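Local structure of conserved hypothetical protein (Shewanella loihica, 2GPI) at residues Q4-T9 with L73-A78. The protein is of unknown function, a member of the DUF1488 family that may be linked to transcriptional regulation of the shikimate pathway. Sequence-based numbering, arbitrary orientation.
With EDO (1,2-ethanediol), chain B.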
ATOM      1  N   GLN A   4      -3.187  18.088  -0.643  1.00 16.10           N
ATOM      2  CA  GLN A   4      -2.239  17.736   0.443  1.00 17.15           C
ATOM      3  C   GLN A   4      -0.892  17.242  -0.125  1.00 17.41           C
ATOM      4  O   GLN A   4       0.049  16.958   0.635  1.00 16.15           O
ATOM      5  CB  GLN A   4      -2.807  16.646   1.371  1.00 19.55           C
ATOM      6  CG  GLN A   4      -3.999  17.090   2.222  1.00 26.47           C
ATOM      7  CD  GLN A   4      -3.665  18.157   3.265  1.00 28.56           C
ATOM      8  OE1 GLN A   4      -2.502  18.447   3.551  1.00 26.51           O
ATOM      9  NE2 GLN A   4      -4.703  18.750   3.833  1.00 37.29           N
ATOM     10  N   SER A   5      -0.810  17.111  -1.455  1.00 16.83           N
ATOM     11  CA  SER A   5       0.459  16.835  -2.104  1.00 14.54           C
ATOM     12  C   SER A   5       1.065  15.480  -1.663  1.00 13.51           C
ATOM     13  O   SER A   5       2.292  15.349  -1.625  1.00 14.28           O
ATOM     14  CB  SER A   5       1.467  17.986  -1.838  1.00 18.59           C
ATOM     15  OG  SER A   5       1.031  19.242  -2.360  1.00 23.80           O
ATOM     16  N   ILE A   6       0.214  14.489  -1.357  1.00 13.08           N
ATOM     17  CA  ILE A   6       0.660  13.115  -1.059  1.00 11.66           C
ATOM     18  C   ILE A   6       0.878  12.407  -2.367  1.00 13.16           C
ATOM     19  O   ILE A   6      -0.047  12.168  -3.111  1.00 12.91           O
ATOM     20  CB  ILE A   6      -0.327  12.297  -0.169  1.00 14.23           C
ATOM     21  CG1 ILE A   6      -0.529  13.007   1.170  1.00 14.71           C
ATOM     22  CG2 ILE A   6       0.224  10.872   0.061  1.00 14.04           C
ATOM     23  CD1 ILE A   6      -1.839  12.673   1.914  1.00 16.84           C
ATOM     24  N   ILE A   7       2.135  12.087  -2.674  1.00 10.22           N
ATOM     25  CA  ILE A   7       2.516  11.473  -3.937  1.00 11.44           C
ATOM     26  C   ILE A   7       2.891  10.007  -3.721  1.00 11.02           C
ATOM     27  O   ILE A   7       3.631   9.678  -2.796  1.00 14.05           O
ATOM     28  CB  ILE A   7       3.747  12.179  -4.496  1.00 11.46           C
ATOM     29  CG1 ILE A   7       3.450  13.670  -4.774  1.00 14.12           C
ATOM     30  CG2 ILE A   7       4.287  11.458  -5.764  1.00 16.49           C
ATOM     31  CD1 ILE A   7       4.730  14.527  -5.128  1.00 15.16           C
ATOM     32  N   PHE A   8       2.394   9.136  -4.581  1.00 11.03           N
ATOM     33  CA  PHE A   8       2.785   7.745  -4.572  1.00 10.85           C
ATOM     34  C   PHE A   8       3.902   7.531  -5.575  1.00 11.72           C
ATOM     35  O   PHE A   8       3.736   7.741  -6.792  1.00 12.74           O
ATOM     36  CB  PHE A   8       1.573   6.864  -4.815  1.00 13.59           C
ATOM     37  CG  PHE A   8       0.630   6.929  -3.672  1.00 10.76           C
ATOM     38  CD1 PHE A   8       0.781   6.069  -2.602  1.00 10.88           C
ATOM     39  CD2 PHE A   8      -0.296   7.922  -3.589  1.00 11.58           C
ATOM     40  CE1 PHE A   8      -0.005   6.201  -1.469  1.00 10.65           C
ATOM     41  CE2 PHE A   8      -1.116   8.012  -2.482  1.00 12.08           C
ATOM     42  CZ  PHE A   8      -0.951   7.133  -1.419  1.00 12.95           C
ATOM     43  N   THR A   9       5.066   7.190  -5.049  1.00 11.70           N
ATOM     44  CA  THR A   9       6.274   7.200  -5.846  1.00 11.91           C
ATOM     45  C   THR A   9       6.659   5.863  -6.485  1.00 13.12           C
ATOM     46  O   THR A   9       7.705   5.773  -7.169  1.00 12.82           O
ATOM     47  CB  THR A   9       7.425   7.764  -4.992  1.00 13.17           C
ATOM     48  OG1 THR A   9       7.546   7.018  -3.767  1.00 14.22           O
ATOM     49  CG2 THR A   9       7.227   9.253  -4.682  1.00  9.66           C
ATOM     50  N   LEU A  73      -5.924   6.911   4.623  1.00 10.25           N
ATOM     51  CA  LEU A  73      -5.336   6.568   5.931  1.00  9.81           C
ATOM     52  C   LEU A  73      -4.325   7.632   6.388  1.00 11.36           C
ATOM     53  O   LEU A  73      -4.267   8.026   7.569  1.00 13.10           O
ATOM     54  CB  LEU A  73      -4.700   5.183   5.872  1.00 12.28           C
ATOM     55  CG  LEU A  73      -5.655   3.991   5.746  1.00 11.83           C
ATOM     56  CD1 LEU A  73      -4.866   2.705   5.433  1.00 14.53           C
ATOM     57  CD2 LEU A  73      -6.542   3.849   7.006  1.00 14.39           C
ATOM     58  N   ILE A  74      -3.502   8.093   5.453  1.00  9.42           N
ATOM     59  CA  ILE A  74      -2.543   9.176   5.763  1.00 10.74           C
ATOM     60  C   ILE A  74      -3.256  10.457   6.213  1.00 10.70           C
ATOM     61  O   ILE A  74      -2.922  11.076   7.242  1.00 12.20           O
ATOM     62  CB  ILE A  74      -1.610   9.431   4.576  1.00  8.88           C
ATOM     63  CG1 ILE A  74      -0.666   8.259   4.353  1.00  9.76           C
ATOM     64  CG2 ILE A  74      -0.800  10.746   4.767  1.00 10.76           C
ATOM     65  CD1 ILE A  74       0.029   8.295   2.952  1.00 11.38           C
ATOM     66  N   GLU A  75      -4.293  10.857   5.470  1.00 10.39           N
ATOM     67  CA  GLU A  75      -5.065  12.030   5.853  1.00 11.79           C
ATOM     68  C   GLU A  75      -5.717  11.911   7.212  1.00 13.12           C
ATOM     69  O   GLU A  75      -5.843  12.906   7.919  1.00 15.39           O
ATOM     70  CB  GLU A  75      -6.115  12.358   4.793  1.00 13.15           C
ATOM     71  CG  GLU A  75      -5.471  12.807   3.503  1.00 16.40           C
ATOM     72  CD  GLU A  75      -6.309  13.792   2.699  1.00 36.65           C
ATOM     73  OE1 GLU A  75      -7.125  14.529   3.306  1.00 43.88           O
ATOM     74  OE2 GLU A  75      -6.130  13.857   1.457  1.00 26.39           O
ATOM     75  N   GLN A  76      -6.119  10.700   7.574  1.00 11.27           N
ATOM     76  CA  GLN A  76      -6.767  10.387   8.838  1.00 12.31           C
ATOM     77  C   GLN A  76      -5.773  10.136   9.964  1.00 12.94           C
ATOM     78  O   GLN A  76      -6.172   9.807  11.084  1.00 13.72           O
ATOM     79  CB  GLN A  76      -7.638   9.124   8.695  1.00 13.56           C
ATOM     80  CG  GLN A  76      -8.898   9.311   7.872  1.00 18.41           C
ATOM     81  CD  GLN A  76      -9.650   8.006   7.636  1.00 21.28           C
ATOM     82  OE1 GLN A  76      -9.099   6.901   7.777  1.00 30.86           O
ATOM     83  NE2 GLN A  76     -10.901   8.134   7.239  1.00 32.88           N
ATOM     84  N   GLU A  77      -4.472  10.245   9.684  1.00 12.39           N
ATOM     85  CA  GLU A  77      -3.413   9.990  10.691  1.00 12.18           C
ATOM     86  C   GLU A  77      -3.419   8.561  11.233  1.00 12.08           C
ATOM     87  O   GLU A  77      -3.040   8.291  12.372  1.00 14.47           O
ATOM     88  CB  GLU A  77      -3.452  11.015  11.823  1.00 12.77           C
ATOM     89  CG  GLU A  77      -3.439  12.451  11.349  1.00 12.52           C
ATOM     90  CD  GLU A  77      -3.229  13.461  12.461  1.00 16.53           C
ATOM     91  OE1 GLU A  77      -2.708  13.099  13.543  1.00 16.56           O
ATOM     92  OE2 GLU A  77      -3.589  14.637  12.238  1.00 20.14           O
ATOM     93  N   ALA A  78      -3.772   7.607  10.383  1.00 11.99           N
ATOM     94  CA  ALA A  78      -3.869   6.205  10.768  1.00 12.60           C
ATOM     95  C   ALA A  78      -2.521   5.517  10.596  1.00 16.28           C
ATOM     96  O   ALA A  78      -2.373   4.527   9.876  1.00 19.29           O
ATOM     97  CB  ALA A  78      -4.993   5.490   9.971  1.00 13.51           C
TER
HETATM   98  C1  EDO B  91      -4.894  15.886   6.145  1.00 53.68           C
HETATM   99  O1  EDO B  91      -6.291  16.163   6.311  1.00 61.20           O
HETATM  100  C2  EDO B  91      -4.108  16.185   7.419  1.00 55.07           C
HETATM  101  O2  EDO B  91      -3.958  15.016   8.233  1.00 51.51           O
HETATM  102  O   HOH W   1      -5.184  16.007  -1.065  1.00 37.32           O
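Ile6, on strand 6-8, faces Ile74 in the last turn of helix 63-75 with their CA atoms 8.5 Å apart, and Gln4 stands across from Glu75 at a similar spacing; no direct hydrogen bond joins the two backbones. The two isoleucines lie antiparallel in passing, the CD1 of each beside the CG2 of the other, and the closer of these meetings, Ile6 CD1 to Ile74 CG2, is 3.6 Å. In Ile6, CG1 lies anti to the carbonyl carbon (chi1 -59°) and the chain runs on extended, which carries CD1 as far as the methylene CG of Glu75, 4.0 Å away. The CG of Gln4 passes 3.9 Å from Glu75 OE2, the amide and carboxylate planes being 67° apart. A water accepts from Gln4 N at 2.9 Å and gives a weak bond to Glu75 OE2. An ethanediol, probably from the crystallisation liquor, donates through O2 to Glu75 O at 2.8 Å. The bend of Gln4 at chi2 (-66°) turns its amide toward this diol, with Gln4 NE2 3.7 Å from the diol C1. An alanine in place of Gln4 would probably leave the Glu75 carboxylate and the diol without the chain that lies against them. Glu77, with positive phi, ends the helix in a Schellman motif. This surface contact closes one end of the helix-sheet interface: Phe8 continues it along the helix, touching Ala70 and Glu71, Ile74 also reaches Ala25 and Ile85, and strand 6-8 pairs antiparallel with strand 20-27.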